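Local coordinates for protein ribonuclease (Nicotiana glutinosa, PDB 1IYB) that probably cleaves single-stranded RNA as a plant ribonuclease of the T2 family and binds guanosine-5'-monophosphate in a guanine-binding pocket, at residues 60-65 with 109-114; 67-72 with 113-118. All coordinates share one frame; numbering follows the deposited sequence.

Both contacts fasten the loop that runs from strand 41-48 to helix 73-79 onto the first turns of helix 111-124, and their centres lie about 9 Å apart. Contact 1 (60-65 with 109-114) sits at the surface and is polar: one glutamine amide of the helix bonds to the backbone of an irregular segment, with a water beside it. Contact 2 (67-72 with 113-118) lies one turn further along the helix, is largely buried and consists of aliphatic and aromatic packing. G113 and Y114 are common to segments 109-114 and 113-118, and H112 of contact 1 reaches across to Q68 through a weak hydrogen bond.

Contact 1. Residues 60-65 with 109-114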
loop_
_atom_site.group_PDB
_atom_site.type_symbol
_atom_site.label_atom_id
_atom_site.label_comp_id
_atom_site.label_asym_id
_atom_site.label_seq_id
_atom_site.Cartn_x
_atom_site.Cartn_y
_atom_site.Cartn_z
ATOM N N SER A 60 -12.621 -3.055 5.403
ATOM C CA SER A 60 -12.608 -4.513 5.370
ATOM C C SER A 60 -13.996 -5.137 5.481
ATOM O O SER A 60 -14.171 -6.319 5.185
ATOM C CB SER A 60 -11.731 -5.046 6.504
ATOM O OG SER A 60 -12.273 -4.681 7.762
ATOM N N ASN A 61 -14.979 -4.353 5.907
ATOM C CA ASN A 61 -16.330 -4.876 6.053
ATOM C C ASN A 61 -17.241 -4.544 4.884
ATOM O O ASN A 61 -18.463 -4.675 4.968
ATOM C CB ASN A 61 -16.927 -4.402 7.375
ATOM C CG ASN A 61 -16.249 -5.056 8.560
ATOM O OD1 ASN A 61 -16.201 -6.283 8.644
ATOM N ND2 ASN A 61 -15.706 -4.253 9.464
ATOM N N SER A 62 -16.624 -4.122 3.785
ATOM C CA SER A 62 -17.349 -3.809 2.565
ATOM C C SER A 62 -16.712 -4.607 1.431
ATOM O O SER A 62 -16.142 -4.043 0.498
ATOM C CB SER A 62 -17.274 -2.316 2.261
ATOM O OG SER A 62 -17.891 -2.023 1.020
ATOM N N PRO A 63 -16.792 -5.941 1.505
ATOM C CA PRO A 63 -16.205 -6.786 0.462
ATOM C C PRO A 63 -16.928 -6.663 -0.876
ATOM O O PRO A 63 -18.107 -6.327 -0.926
ATOM C CB PRO A 63 -16.314 -8.187 1.058
ATOM C CG PRO A 63 -17.571 -8.105 1.844
ATOM C CD PRO A 63 -17.455 -6.762 2.534
ATOM N N TYR A 64 -16.200 -6.924 -1.958
ATOM C CA TYR A 64 -16.774 -6.871 -3.297
ATOM C C TYR A 64 -17.953 -7.843 -3.363
ATOM O O TYR A 64 -17.861 -8.973 -2.875
ATOM C CB TYR A 64 -15.712 -7.266 -4.326
ATOM C CG TYR A 64 -16.214 -7.374 -5.749
ATOM C CD1 TYR A 64 -16.657 -6.249 -6.447
ATOM C CD2 TYR A 64 -16.228 -8.604 -6.406
ATOM C CE1 TYR A 64 -17.099 -6.347 -7.767
ATOM C CE2 TYR A 64 -16.668 -8.713 -7.724
ATOM C CZ TYR A 64 -17.100 -7.583 -8.397
ATOM O OH TYR A 64 -17.517 -7.683 -9.707
ATOM N N ASP A 65 -19.052 -7.392 -3.960
ATOM C CA ASP A 65 -20.264 -8.202 -4.105
ATOM C C ASP A 65 -20.741 -8.057 -5.548
ATOM O O ASP A 65 -21.493 -7.137 -5.872
ATOM C CB ASP A 65 -21.343 -7.697 -3.141
ATOM C CG ASP A 65 -22.610 -8.532 -3.186
ATOM O OD1 ASP A 65 -23.577 -8.175 -2.475
ATOM O OD2 ASP A 65 -22.641 -9.540 -3.922
ATOM N N PHE A 109 -19.761 6.897 -3.560
ATOM C CA PHE A 109 -20.364 5.879 -4.424
ATOM C C PHE A 109 -20.437 4.525 -3.728
ATOM O O PHE A 109 -19.499 4.146 -3.026
ATOM C CB PHE A 109 -19.520 5.634 -5.689
ATOM C CG PHE A 109 -19.361 6.824 -6.589
ATOM C CD1 PHE A 109 -18.093 7.339 -6.851
ATOM C CD2 PHE A 109 -20.456 7.384 -7.235
ATOM C CE1 PHE A 109 -17.918 8.388 -7.747
ATOM C CE2 PHE A 109 -20.291 8.436 -8.134
ATOM C CZ PHE A 109 -19.019 8.936 -8.389
ATOM N N ASP A 110 -21.539 3.798 -3.909
ATOM C CA ASP A 110 -21.591 2.448 -3.367
ATOM C C ASP A 110 -21.004 1.610 -4.507
ATOM O O ASP A 110 -20.484 2.176 -5.476
ATOM C CB ASP A 110 -23.018 1.995 -2.975
ATOM C CG ASP A 110 -24.029 2.075 -4.110
ATOM O OD1 ASP A 110 -23.644 2.171 -5.291
ATOM O OD2 ASP A 110 -25.241 2.016 -3.796
ATOM N N GLN A 111 -21.056 0.287 -4.420
ATOM C CA GLN A 111 -20.457 -0.518 -5.480
ATOM C C GLN A 111 -21.035 -0.281 -6.868
ATOM O O GLN A 111 -20.285 -0.089 -7.830
ATOM C CB GLN A 111 -20.508 -1.998 -5.111
ATOM C CG GLN A 111 -19.567 -2.305 -3.958
ATOM C CD GLN A 111 -19.467 -3.776 -3.636
ATOM O OE1 GLN A 111 -19.315 -4.611 -4.528
ATOM N NE2 GLN A 111 -19.534 -4.103 -2.349
ATOM N N HIS A 112 -22.358 -0.277 -6.981
ATOM C CA HIS A 112 -22.974 -0.052 -8.283
ATOM C C HIS A 112 -22.584 1.319 -8.834
ATOM O O HIS A 112 -22.256 1.450 -10.013
ATOM C CB HIS A 112 -24.497 -0.140 -8.194
ATOM C CG HIS A 112 -25.176 -0.011 -9.522
ATOM N ND1 HIS A 112 -25.425 -1.092 -10.340
ATOM C CD2 HIS A 112 -25.601 1.081 -10.201
ATOM C CE1 HIS A 112 -25.974 -0.671 -11.466
ATOM N NE2 HIS A 112 -26.091 0.644 -11.406
ATOM N N GLY A 113 -22.623 2.338 -7.979
ATOM C CA GLY A 113 -22.274 3.683 -8.405
ATOM C C GLY A 113 -20.820 3.840 -8.816
ATOM O O GLY A 113 -20.507 4.595 -9.737
ATOM N N TYR A 114 -19.935 3.128 -8.125
ATOM C CA TYR A 114 -18.503 3.172 -8.404
ATOM C C TYR A 114 -18.207 2.599 -9.789
ATOM O O TYR A 114 -17.573 3.251 -10.621
ATOM C CB TYR A 114 -17.740 2.369 -7.344
ATOM C CG TYR A 114 -16.246 2.278 -7.578
ATOM C CD1 TYR A 114 -15.401 3.341 -7.255
ATOM C CD2 TYR A 114 -15.679 1.131 -8.139
ATOM C CE1 TYR A 114 -14.023 3.263 -7.485
ATOM C CE2 TYR A 114 -14.308 1.044 -8.375
ATOM C CZ TYR A 114 -13.487 2.113 -8.045
ATOM O OH TYR A 114 -12.134 2.022 -8.289
HETATM O O HOH W 1 -20.176 -2.119 -0.246
#
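Q111 carries this contact with the terminal amide of its side chain, which bonds to the backbone on both sides of Y64. With CG anti to its own carbonyl carbon (chi1 -69°) and the chain extended beyond it, the side chain leaves the first turn of the helix and delivers its amide to the loop. There Q111 OE1 accepts from D65 N at 2.9 Å; this bond is fairly straight and lies in the plane of the side-chain carbonyl, on a lone pair. The second bond, from Q111 NE2 to P63 O at 3.0 Å, is more bent, with an N-H...O angle of 138°, and the donor stands above the plane of the proline carbonyl. Together the two bonds fix the rotation of the amide. Q111 NE2 also donates to a water at 3.0 Å, and the same water lies 2.6 Å from S62 OG, extending the polar link to one more loop residue. Y64 approaches the amide obliquely: its CD1 is 3.7 Å from Q111 OE1, and ring and amide planes differ by 24°. The carboxylate of D65 turns away to S67. At the helix start D110 is the N-cap, its OD1 accepting from G113 N at 2.9 Å. A capped helix N-terminus whose first-turn glutamine binds loop backbone here ties the loop between strand 41-48 and helix 73-79 to the start of helix 111-124 in the ribonuclease T2 fold.

Contact 2. Residues 67-72 with 113-118; sequences SQVSDL and GYFKKA
The side chains of V69, L72 and F115 share one choice of first torsion: in V69 the CG1 branch, and in L72 and F115 CG, stands anti to the carbonyl carbon and beside the backbone N. In L72 a second torsion of 176° then stretches the chain so that CD1 leads toward the helix. L72 CD1 lies 3.9 Å from F115 CB and 3.7 Å from K116 N, resting against the helix backbone between two successive residues. L72 CD1 also comes within 4.1 Å of K116 CB, so the lysine contributes the base of its side chain, while its far end leads away to a salt bridge with D120. V69 meets the ring of F115 through CG1, which approaches CD1 obliquely at 3.9 Å. One face of that ring is met by Y114 CD2, offset toward the rim, from the preceding residue of the helix. Beyond the two segments, W94 and W98 of helix 91-102 and the ring of W80 also pack on F115, placing the phenylalanine in an aromatic cluster formed with helix 91-102 and the loop residue W80. Within the loop, L72 N donates to V69 O at 2.8 Å, a turn that holds the two aliphatic residues on the same side. Across the contact the attraction is therefore dispersive and hydrophobic, resting on the burial of V69, L72 and F115, with charge confined to the solvent-exposed lysine at its margin.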
loop_
_atom_site.group_PDB
_atom_site.type_symbol
_atom_site.label_atom_id
_atom_site.label_comp_id
_atom_site.label_asym_id
_atom_site.label_seq_id
_atom_site.Cartn_x
_atom_site.Cartn_y
_atom_site.Cartn_z
ATOM N N SER A 67 -22.989 -9.374 -7.189
ATOM C CA SER A 67 -24.434 -9.347 -7.401
ATOM C C SER A 67 -24.969 -7.912 -7.446
ATOM O O SER A 67 -25.995 -7.645 -8.073
ATOM C CB SER A 67 -25.158 -10.139 -6.307
ATOM O OG SER A 67 -25.065 -9.494 -5.051
ATOM N N GLN A 68 -24.266 -6.987 -6.793
ATOM C CA GLN A 68 -24.681 -5.586 -6.766
ATOM C C GLN A 68 -24.411 -4.853 -8.077
ATOM O O GLN A 68 -24.884 -3.736 -8.268
ATOM C CB GLN A 68 -23.986 -4.843 -5.615
ATOM C CG GLN A 68 -24.222 -5.471 -4.250
ATOM C CD GLN A 68 -23.740 -4.601 -3.105
ATOM O OE1 GLN A 68 -23.581 -5.075 -1.978
ATOM N NE2 GLN A 68 -23.516 -3.322 -3.382
ATOM N N VAL A 69 -23.654 -5.475 -8.975
ATOM C CA VAL A 69 -23.345 -4.854 -10.262
ATOM C C VAL A 69 -23.627 -5.793 -11.433
ATOM O O VAL A 69 -23.074 -5.625 -12.521
ATOM C CB VAL A 69 -21.863 -4.417 -10.335
ATOM C CG1 VAL A 69 -21.576 -3.371 -9.266
ATOM C CG2 VAL A 69 -20.955 -5.617 -10.161
ATOM N N SER A 70 -24.497 -6.772 -11.213
ATOM C CA SER A 70 -24.832 -7.737 -12.255
ATOM C C SER A 70 -25.283 -7.091 -13.568
ATOM O O SER A 70 -24.988 -7.603 -14.647
ATOM C CB SER A 70 -25.914 -8.694 -11.746
ATOM O OG SER A 70 -27.052 -7.975 -11.314
ATOM N N ASP A 71 -25.984 -5.966 -13.478
ATOM C CA ASP A 71 -26.475 -5.267 -14.662
ATOM C C ASP A 71 -25.375 -4.512 -15.408
ATOM O O ASP A 71 -25.612 -3.959 -16.484
ATOM C CB ASP A 71 -27.567 -4.281 -14.264
ATOM C CG ASP A 71 -27.063 -3.227 -13.302
ATOM O OD1 ASP A 71 -26.630 -3.596 -12.187
ATOM O OD2 ASP A 71 -27.092 -2.035 -13.664
ATOM N N LEU A 72 -24.177 -4.485 -14.833
ATOM C CA LEU A 72 -23.052 -3.783 -15.447
ATOM C C LEU A 72 -21.985 -4.740 -15.967
ATOM O O LEU A 72 -21.060 -4.321 -16.658
ATOM C CB LEU A 72 -22.400 -2.839 -14.429
ATOM C CG LEU A 72 -23.283 -1.789 -13.752
ATOM C CD1 LEU A 72 -22.450 -1.036 -12.717
ATOM C CD2 LEU A 72 -23.851 -0.826 -14.778
ATOM N N GLY A 113 -22.623 2.338 -7.979
ATOM C CA GLY A 113 -22.274 3.683 -8.405
ATOM C C GLY A 113 -20.820 3.840 -8.816
ATOM O O GLY A 113 -20.507 4.595 -9.737
ATOM N N TYR A 114 -19.935 3.128 -8.125
ATOM C CA TYR A 114 -18.503 3.172 -8.404
ATOM C C TYR A 114 -18.207 2.599 -9.789
ATOM O O TYR A 114 -17.573 3.251 -10.621
ATOM C CB TYR A 114 -17.740 2.369 -7.344
ATOM C CG TYR A 114 -16.246 2.278 -7.578
ATOM C CD1 TYR A 114 -15.401 3.341 -7.255
ATOM C CD2 TYR A 114 -15.679 1.131 -8.139
ATOM C CE1 TYR A 114 -14.023 3.263 -7.485
ATOM C CE2 TYR A 114 -14.308 1.044 -8.375
ATOM C CZ TYR A 114 -13.487 2.113 -8.045
ATOM O OH TYR A 114 -12.134 2.022 -8.289
ATOM N N PHE A 115 -18.653 1.370 -10.032
ATOM C CA PHE A 115 -18.417 0.744 -11.322
ATOM C C PHE A 115 -19.138 1.471 -12.447
ATOM O O PHE A 115 -18.604 1.587 -13.549
ATOM C CB PHE A 115 -18.802 -0.737 -11.271
ATOM C CG PHE A 115 -17.823 -1.574 -10.500
ATOM C CD1 PHE A 115 -18.015 -1.840 -9.145
ATOM C CD2 PHE A 115 -16.663 -2.034 -11.114
ATOM C CE1 PHE A 115 -17.055 -2.552 -8.412
ATOM C CE2 PHE A 115 -15.701 -2.742 -10.394
ATOM C CZ PHE A 115 -15.898 -3.000 -9.042
ATOM N N LYS A 116 -20.340 1.973 -12.175
ATOM C CA LYS A 116 -21.078 2.707 -13.199
ATOM C C LYS A 116 -20.332 3.990 -13.580
ATOM O O LYS A 116 -20.233 4.331 -14.760
ATOM C CB LYS A 116 -22.489 3.055 -12.709
ATOM C CG LYS A 116 -23.234 4.044 -13.602
ATOM C CD LYS A 116 -24.607 4.380 -13.038
ATOM C CE LYS A 116 -25.152 5.679 -13.627
ATOM N NZ LYS A 116 -25.172 5.667 -15.114
ATOM N N LYS A 117 -19.809 4.704 -12.588
ATOM C CA LYS A 117 -19.086 5.935 -12.876
ATOM C C LYS A 117 -17.862 5.634 -13.740
ATOM O O LYS A 117 -17.572 6.357 -14.693
ATOM C CB LYS A 117 -18.650 6.626 -11.579
ATOM C CG LYS A 117 -17.901 7.935 -11.805
ATOM C CD LYS A 117 -18.785 8.992 -12.446
ATOM C CE LYS A 117 -17.999 10.264 -12.725
ATOM N NZ LYS A 117 -18.882 11.371 -13.200
ATOM N N ALA A 118 -17.142 4.568 -13.405
ATOM C CA ALA A 118 -15.959 4.197 -14.173
ATOM C C ALA A 118 -16.344 3.897 -15.622
ATOM O O ALA A 118 -15.646 4.295 -16.556
ATOM C CB ALA A 118 -15.288 2.980 -13.546
#